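Long-range contact in kinesin-like protein KAR3 (Saccharomyces cerevisiae, PDB 1F9V), which is a kinesin-related motor protein that probably hydrolyses ATP to drive movement along microtubules: residues E166-I178 with K297-D309. The protein carries 2 engineered substitutions. Sequence-based numbering, arbitrary orientation.
Sequences EIRHDQETKTTTI and KLTYLLQYSLTGD
His169 pushes the edge of its imidazole against the face of Tyr300, ring planes at 89° and centroids 4.5 Å apart. One imidazole face lies under the Gln303 amide, stacked at 16°; Ile167 CG2, from its own strand, sits on the opposite face. Tyr304 lies flat beneath the turn of the hairpin: Lys174 CA sits over the ring centre, 3.8 Å from the centroid, while Thr175 O meets the ring edge. The Lys174 chain bends at chi3 (106°), which lays CE along Tyr304 CD1 and brings NZ to Thr307 OG1, to which it donates a hydrogen bond (3.1 Å). A leucine in place of Tyr304 would probably leave Lys174 CA without its flat aromatic support and open a gap beside His169 CB. The hairpin, strands 167-170 and 175-178 closed through a G1 bulge, packs on helix 297-306 of the kinesin motor domain. Deeper in, Ile167 CD1 meets Leu301 CB, and Ile178 CD1 meets Leu301 CD1. Behind these contacts, a hydrogen bond between Thr176 OG1 and His169 ND1 (2.7 Å) helps set the imidazole's rotation, and a water links that hydroxyl to Leu301 O and Tyr304 N. Thr307 OG1 donates its own proton to Gln303 O, leaving the oxygen to accept from Lys174 NZ.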
ATOM      1  N   GLU A 166      14.789 -16.200   6.358  1.00 13.23           N
ATOM      2  CA  GLU A 166      15.486 -15.173   7.119  1.00 13.07           C
ATOM      3  C   GLU A 166      15.685 -13.924   6.279  1.00 11.34           C
ATOM      4  O   GLU A 166      16.004 -14.009   5.096  1.00 12.17           O
ATOM      5  CB  GLU A 166      16.859 -15.673   7.591  1.00 12.51           C
ATOM      6  CG  GLU A 166      16.795 -16.767   8.628  1.00 14.47           C
ATOM      7  CD  GLU A 166      18.151 -17.054   9.247  1.00 15.10           C
ATOM      8  OE1 GLU A 166      19.176 -16.620   8.684  1.00 15.37           O
ATOM      9  OE2 GLU A 166      18.187 -17.717  10.297  1.00 19.17           O
ATOM     10  N   ILE A 167      15.498 -12.769   6.903  1.00 11.24           N
ATOM     11  CA  ILE A 167      15.691 -11.496   6.239  1.00 10.42           C
ATOM     12  C   ILE A 167      17.188 -11.183   6.215  1.00 11.43           C
ATOM     13  O   ILE A 167      17.858 -11.230   7.250  1.00 11.19           O
ATOM     14  CB  ILE A 167      14.949 -10.367   6.983  1.00  9.99           C
ATOM     15  CG1 ILE A 167      13.439 -10.535   6.802  1.00 11.43           C
ATOM     16  CG2 ILE A 167      15.396  -9.015   6.467  1.00 10.40           C
ATOM     17  CD1 ILE A 167      12.605  -9.529   7.601  1.00 11.66           C
ATOM     18  N   ARG A 168      17.703 -10.869   5.029  1.00 11.59           N
ATOM     19  CA  ARG A 168      19.113 -10.550   4.854  1.00 10.75           C
ATOM     20  C   ARG A 168      19.276  -9.141   4.327  1.00 10.35           C
ATOM     21  O   ARG A 168      19.063  -8.883   3.143  1.00 11.92           O
ATOM     22  CB  ARG A 168      19.772 -11.520   3.869  1.00 11.90           C
ATOM     23  CG  ARG A 168      19.789 -12.960   4.323  1.00 12.25           C
ATOM     24  CD  ARG A 168      21.157 -13.363   4.852  1.00 14.41           C
ATOM     25  NE  ARG A 168      21.259 -14.813   5.000  1.00 15.79           N
ATOM     26  CZ  ARG A 168      20.868 -15.486   6.082  1.00 17.26           C
ATOM     27  NH1 ARG A 168      20.351 -14.835   7.113  1.00 16.53           N
ATOM     28  NH2 ARG A 168      20.975 -16.809   6.127  1.00 17.10           N
ATOM     29  N   HIS A 169      19.641  -8.224   5.209  1.00  9.56           N
ATOM     30  CA  HIS A 169      19.859  -6.846   4.818  1.00 11.37           C
ATOM     31  C   HIS A 169      21.325  -6.683   4.426  1.00 14.15           C
ATOM     32  O   HIS A 169      22.223  -7.028   5.200  1.00 14.61           O
ATOM     33  CB  HIS A 169      19.557  -5.902   5.979  1.00 10.06           C
ATOM     34  CG  HIS A 169      18.109  -5.808   6.331  1.00 11.07           C
ATOM     35  ND1 HIS A 169      17.131  -5.523   5.400  1.00 13.03           N
ATOM     36  CD2 HIS A 169      17.475  -5.919   7.522  1.00 10.76           C
ATOM     37  CE1 HIS A 169      15.956  -5.460   6.004  1.00 10.42           C
ATOM     38  NE2 HIS A 169      16.138  -5.697   7.292  1.00 11.80           N
ATOM     39  N   ASP A 170      21.559  -6.170   3.223  1.00 15.59           N
ATOM     40  CA  ASP A 170      22.908  -5.916   2.727  1.00 19.87           C
ATOM     41  C   ASP A 170      23.138  -4.424   2.925  1.00 21.59           C
ATOM     42  O   ASP A 170      22.750  -3.609   2.091  1.00 21.52           O
ATOM     43  CB  ASP A 170      23.005  -6.268   1.240  1.00 21.10           C
ATOM     44  CG  ASP A 170      24.439  -6.240   0.715  1.00 25.59           C
ATOM     45  OD1 ASP A 170      24.730  -6.994  -0.237  1.00 28.42           O
ATOM     46  OD2 ASP A 170      25.271  -5.472   1.244  1.00 26.06           O
ATOM     47  N   GLN A 171      23.761  -4.071   4.044  1.00 24.93           N
ATOM     48  CA  GLN A 171      24.025  -2.676   4.374  1.00 29.09           C
ATOM     49  C   GLN A 171      24.880  -1.982   3.318  1.00 30.52           C
ATOM     50  O   GLN A 171      24.921  -0.755   3.248  1.00 31.54           O
ATOM     51  CB  GLN A 171      24.711  -2.583   5.747  1.00 30.87           C
ATOM     52  CG  GLN A 171      24.325  -3.702   6.723  1.00 33.58           C
ATOM     53  CD  GLN A 171      25.286  -4.888   6.673  1.00 35.36           C
ATOM     54  OE1 GLN A 171      25.133  -5.800   5.854  1.00 33.49           O
ATOM     55  NE2 GLN A 171      26.285  -4.874   7.553  1.00 36.35           N
ATOM     56  N   GLU A 172      25.555  -2.774   2.494  1.00 32.24           N
ATOM     57  CA  GLU A 172      26.413  -2.237   1.446  1.00 33.19           C
ATOM     58  C   GLU A 172      25.594  -1.625   0.319  1.00 31.83           C
ATOM     59  O   GLU A 172      25.686  -0.426   0.051  1.00 32.81           O
ATOM     60  CB  GLU A 172      27.316  -3.347   0.888  1.00 35.74           C
ATOM     61  CG  GLU A 172      27.625  -3.233  -0.601  1.00 39.58           C
ATOM     62  CD  GLU A 172      29.018  -2.697  -0.866  1.00 41.70           C
ATOM     63  OE1 GLU A 172      29.156  -1.756  -1.680  1.00 43.21           O
ATOM     64  OE2 GLU A 172      29.976  -3.214  -0.256  1.00 43.43           O
ATOM     65  N   THR A 173      24.791  -2.459  -0.332  1.00 29.19           N
ATOM     66  CA  THR A 173      23.963  -2.025  -1.447  1.00 27.24           C
ATOM     67  C   THR A 173      22.601  -1.498  -0.994  1.00 26.34           C
ATOM     68  O   THR A 173      21.793  -1.060  -1.816  1.00 25.12           O
ATOM     69  CB  THR A 173      23.731  -3.184  -2.412  1.00 26.91           C
ATOM     70  OG1 THR A 173      23.257  -4.317  -1.678  1.00 26.50           O
ATOM     71  CG2 THR A 173      25.021  -3.560  -3.110  1.00 28.16           C
ATOM     72  N   LYS A 174      22.360  -1.541   0.314  1.00 23.67           N
ATOM     73  CA  LYS A 174      21.097  -1.095   0.887  1.00 21.29           C
ATOM     74  C   LYS A 174      19.922  -1.848   0.255  1.00 19.51           C
ATOM     75  O   LYS A 174      18.895  -1.258  -0.099  1.00 17.45           O
ATOM     76  CB  LYS A 174      20.930   0.415   0.700  1.00 22.57           C
ATOM     77  CG  LYS A 174      21.564   1.240   1.813  1.00 24.28           C
ATOM     78  CD  LYS A 174      20.824   2.559   2.015  1.00 29.67           C
ATOM     79  CE  LYS A 174      19.979   2.541   3.293  1.00 33.19           C
ATOM     80  NZ  LYS A 174      18.692   3.308   3.181  1.00 32.63           N
ATOM     81  N   THR A 175      20.091  -3.159   0.107  1.00 15.57           N
ATOM     82  CA  THR A 175      19.055  -4.010  -0.453  1.00 14.77           C
ATOM     83  C   THR A 175      18.752  -5.132   0.528  1.00 13.61           C
ATOM     84  O   THR A 175      19.530  -5.404   1.448  1.00 13.53           O
ATOM     85  CB  THR A 175      19.461  -4.612  -1.817  1.00 16.45           C
ATOM     86  OG1 THR A 175      20.635  -5.419  -1.661  1.00 17.69           O
ATOM     87  CG2 THR A 175      19.728  -3.505  -2.820  1.00 15.09           C
ATOM     88  N   THR A 176      17.616  -5.784   0.321  1.00 12.36           N
ATOM     89  CA  THR A 176      17.165  -6.838   1.209  1.00 12.07           C
ATOM     90  C   THR A 176      16.645  -8.027   0.429  1.00 13.45           C
ATOM     91  O   THR A 176      15.994  -7.860  -0.603  1.00 14.01           O
ATOM     92  CB  THR A 176      16.020  -6.310   2.106  1.00 11.23           C
ATOM     93  OG1 THR A 176      16.478  -5.160   2.821  1.00 10.26           O
ATOM     94  CG2 THR A 176      15.541  -7.381   3.080  1.00 11.92           C
ATOM     95  N   THR A 177      16.940  -9.223   0.925  1.00 12.10           N
ATOM     96  CA  THR A 177      16.466 -10.451   0.308  1.00 12.75           C
ATOM     97  C   THR A 177      15.985 -11.336   1.442  1.00 11.93           C
ATOM     98  O   THR A 177      16.285 -11.074   2.611  1.00 11.00           O
ATOM     99  CB  THR A 177      17.584 -11.191  -0.474  1.00 15.27           C
ATOM    100  OG1 THR A 177      18.582 -11.665   0.436  1.00 18.21           O
ATOM    101  CG2 THR A 177      18.231 -10.264  -1.480  1.00 16.73           C
ATOM    102  N   ILE A 178      15.222 -12.365   1.100  1.00 10.17           N
ATOM    103  CA  ILE A 178      14.703 -13.299   2.089  1.00 11.94           C
ATOM    104  C   ILE A 178      15.117 -14.687   1.647  1.00 12.20           C
ATOM    105  O   ILE A 178      14.867 -15.078   0.512  1.00 13.52           O
ATOM    106  CB  ILE A 178      13.158 -13.256   2.174  1.00 11.63           C
ATOM    107  CG1 ILE A 178      12.674 -11.811   2.351  1.00 10.91           C
ATOM    108  CG2 ILE A 178      12.680 -14.125   3.332  1.00 11.82           C
ATOM    109  CD1 ILE A 178      11.212 -11.621   1.965  1.00 10.83           C
ATOM    110  N   LYS A 297       7.713  -7.226  11.660  1.00 10.63           N
ATOM    111  CA  LYS A 297       8.309  -7.929  10.536  1.00 10.05           C
ATOM    112  C   LYS A 297       8.206  -7.114   9.249  1.00 10.07           C
ATOM    113  O   LYS A 297       9.173  -7.004   8.504  1.00 10.01           O
ATOM    114  CB  LYS A 297       7.630  -9.291  10.354  1.00 11.27           C
ATOM    115  CG  LYS A 297       8.306 -10.195   9.347  1.00 13.92           C
ATOM    116  CD  LYS A 297       9.716 -10.557   9.791  1.00 15.77           C
ATOM    117  CE  LYS A 297       9.746 -11.932  10.412  1.00 19.26           C
ATOM    118  NZ  LYS A 297      11.138 -12.432  10.578  1.00 20.25           N
ATOM    119  N   LEU A 298       7.041  -6.527   8.999  1.00  8.32           N
ATOM    120  CA  LEU A 298       6.839  -5.743   7.784  1.00  8.72           C
ATOM    121  C   LEU A 298       7.751  -4.531   7.662  1.00  7.88           C
ATOM    122  O   LEU A 298       8.351  -4.318   6.612  1.00  8.17           O
ATOM    123  CB  LEU A 298       5.384  -5.273   7.688  1.00  9.71           C
ATOM    124  CG  LEU A 298       5.042  -4.454   6.433  1.00 10.79           C
ATOM    125  CD1 LEU A 298       5.070  -5.344   5.196  1.00 11.26           C
ATOM    126  CD2 LEU A 298       3.662  -3.820   6.611  1.00 12.14           C
ATOM    127  N   THR A 299       7.848  -3.727   8.719  1.00  7.62           N
ATOM    128  CA  THR A 299       8.689  -2.540   8.664  1.00  8.06           C
ATOM    129  C   THR A 299      10.170  -2.910   8.629  1.00  8.33           C
ATOM    130  O   THR A 299      10.971  -2.223   7.999  1.00  8.03           O
ATOM    131  CB  THR A 299       8.419  -1.570   9.856  1.00  7.12           C
ATOM    132  OG1 THR A 299       8.539  -2.269  11.103  1.00  8.18           O
ATOM    133  CG2 THR A 299       7.011  -0.975   9.749  1.00  8.03           C
ATOM    134  N   TYR A 300      10.530  -3.999   9.304  1.00  7.81           N
ATOM    135  CA  TYR A 300      11.922  -4.432   9.312  1.00  8.57           C
ATOM    136  C   TYR A 300      12.311  -4.903   7.912  1.00  8.72           C
ATOM    137  O   TYR A 300      13.365  -4.544   7.390  1.00  8.46           O
ATOM    138  CB  TYR A 300      12.113  -5.558  10.321  1.00  9.37           C
ATOM    139  CG  TYR A 300      13.546  -6.011  10.426  1.00 11.57           C
ATOM    140  CD1 TYR A 300      14.570  -5.100  10.679  1.00 12.21           C
ATOM    141  CD2 TYR A 300      13.881  -7.348  10.241  1.00 11.90           C
ATOM    142  CE1 TYR A 300      15.911  -5.518  10.734  1.00 14.09           C
ATOM    143  CE2 TYR A 300      15.206  -7.774  10.293  1.00 13.94           C
ATOM    144  CZ  TYR A 300      16.211  -6.857  10.538  1.00 12.79           C
ATOM    145  OH  TYR A 300      17.520  -7.282  10.552  1.00 17.93           O
ATOM    146  N   LEU A 301      11.442  -5.695   7.300  1.00  8.35           N
ATOM    147  CA  LEU A 301      11.697  -6.202   5.960  1.00  8.15           C
ATOM    148  C   LEU A 301      11.855  -5.073   4.947  1.00  8.89           C
ATOM    149  O   LEU A 301      12.728  -5.122   4.078  1.00  9.10           O
ATOM    150  CB  LEU A 301      10.545  -7.105   5.513  1.00  9.31           C
ATOM    151  CG  LEU A 301      10.536  -7.502   4.029  1.00  9.85           C
ATOM    152  CD1 LEU A 301      11.670  -8.475   3.761  1.00 10.75           C
ATOM    153  CD2 LEU A 301       9.207  -8.142   3.655  1.00 10.48           C
ATOM    154  N   LEU A 302      11.022  -4.044   5.072  1.00  7.43           N
ATOM    155  CA  LEU A 302      11.018  -2.935   4.120  1.00  7.10           C
ATOM    156  C   LEU A 302      11.822  -1.689   4.454  1.00  7.95           C
ATOM    157  O   LEU A 302      11.736  -0.696   3.737  1.00  8.62           O
ATOM    158  CB  LEU A 302       9.565  -2.511   3.855  1.00  7.76           C
ATOM    159  CG  LEU A 302       8.624  -3.614   3.375  1.00  9.53           C
ATOM    160  CD1 LEU A 302       7.185  -3.077   3.291  1.00 11.13           C
ATOM    161  CD2 LEU A 302       9.100  -4.118   2.010  1.00 11.67           C
ATOM    162  N   GLN A 303      12.612  -1.726   5.517  1.00  8.17           N
ATOM    163  CA  GLN A 303      13.372  -0.554   5.925  1.00  8.40           C
ATOM    164  C   GLN A 303      14.154   0.191   4.840  1.00  8.56           C
ATOM    165  O   GLN A 303      14.150   1.417   4.823  1.00  8.83           O
ATOM    166  CB  GLN A 303      14.305  -0.914   7.087  1.00 10.60           C
ATOM    167  CG  GLN A 303      15.478  -1.799   6.713  1.00 12.06           C
ATOM    168  CD  GLN A 303      16.355  -2.113   7.912  1.00 16.83           C
ATOM    169  OE1 GLN A 303      17.506  -2.542   7.766  1.00 18.93           O
ATOM    170  NE2 GLN A 303      15.815  -1.899   9.106  1.00 14.46           N
ATOM    171  N   TYR A 304      14.823  -0.526   3.938  1.00  9.31           N
ATOM    172  CA  TYR A 304      15.589   0.144   2.887  1.00  9.90           C
ATOM    173  C   TYR A 304      14.700   0.782   1.808  1.00  9.21           C
ATOM    174  O   TYR A 304      15.148   1.663   1.071  1.00  9.62           O
ATOM    175  CB  TYR A 304      16.568  -0.836   2.227  1.00 12.28           C
ATOM    176  CG  TYR A 304      17.739  -1.223   3.101  1.00 15.09           C
ATOM    177  CD1 TYR A 304      18.289  -0.317   4.012  1.00 16.60           C
ATOM    178  CD2 TYR A 304      18.301  -2.499   3.017  1.00 15.30           C
ATOM    179  CE1 TYR A 304      19.376  -0.673   4.819  1.00 18.86           C
ATOM    180  CE2 TYR A 304      19.386  -2.866   3.816  1.00 19.05           C
ATOM    181  CZ  TYR A 304      19.918  -1.950   4.715  1.00 18.99           C
ATOM    182  OH  TYR A 304      20.991  -2.307   5.501  1.00 20.78           O
ATOM    183  N   SER A 305      13.451   0.330   1.713  1.00  8.95           N
ATOM    184  CA  SER A 305      12.517   0.871   0.731  1.00  9.82           C
ATOM    185  C   SER A 305      11.659   1.961   1.371  1.00 11.35           C
ATOM    186  O   SER A 305      10.791   2.546   0.720  1.00 10.69           O
ATOM    187  CB  SER A 305      11.622  -0.241   0.170  1.00  9.25           C
ATOM    188  OG  SER A 305      12.305  -1.002  -0.817  1.00  8.44           O
ATOM    189  N   LEU A 306      11.915   2.234   2.648  1.00 10.30           N
ATOM    190  CA  LEU A 306      11.173   3.250   3.385  1.00 10.69           C
ATOM    191  C   LEU A 306      12.075   4.424   3.738  1.00 11.11           C
ATOM    192  O   LEU A 306      11.605   5.479   4.143  1.00 12.64           O
ATOM    193  CB  LEU A 306      10.604   2.649   4.672  1.00 10.07           C
ATOM    194  CG  LEU A 306       9.423   1.686   4.519  1.00  9.95           C
ATOM    195  CD1 LEU A 306       9.102   1.027   5.847  1.00  9.40           C
ATOM    196  CD2 LEU A 306       8.212   2.457   4.007  1.00 10.64           C
ATOM    197  N   THR A 307      13.377   4.237   3.579  1.00 11.81           N
ATOM    198  CA  THR A 307      14.333   5.278   3.912  1.00 13.12           C
ATOM    199  C   THR A 307      15.071   5.793   2.693  1.00 14.58           C
ATOM    200  O   THR A 307      14.851   5.326   1.579  1.00 16.26           O
ATOM    201  CB  THR A 307      15.353   4.766   4.942  1.00 13.37           C
ATOM    202  OG1 THR A 307      15.938   3.545   4.475  1.00 13.07           O
ATOM    203  CG2 THR A 307      14.664   4.509   6.277  1.00 13.33           C
ATOM    204  N   GLY A 308      15.959   6.757   2.906  1.00 15.96           N
ATOM    205  CA  GLY A 308      16.698   7.322   1.795  1.00 16.90           C
ATOM    206  C   GLY A 308      15.775   8.212   0.980  1.00 18.40           C
ATOM    207  O   GLY A 308      14.997   8.996   1.534  1.00 20.97           O
ATOM    208  N   ASP A 309      15.852   8.097  -0.338  1.00 18.61           N
ATOM    209  CA  ASP A 309      15.000   8.901  -1.208  1.00 18.91           C
ATOM    210  C   ASP A 309      13.835   8.046  -1.692  1.00 16.97           C
ATOM    211  O   ASP A 309      13.178   8.373  -2.681  1.00 17.61           O
ATOM    212  CB  ASP A 309      15.799   9.415  -2.404  1.00 20.32           C
ATOM    213  CG  ASP A 309      16.758   8.377  -2.945  1.00 23.27           C
ATOM    214  OD1 ASP A 309      17.782   8.777  -3.541  1.00 24.65           O
ATOM    215  OD2 ASP A 309      16.489   7.166  -2.770  1.00 24.16           O
TER
HETATM  216  O   HOH W   1      17.877  -9.827   9.779  1.00 17.18           O
HETATM  217  O   HOH W   2      17.321   3.096   0.686  1.00 33.21           O
HETATM  218  O   HOH W   3      14.497  -3.335   3.027  1.00  8.82           O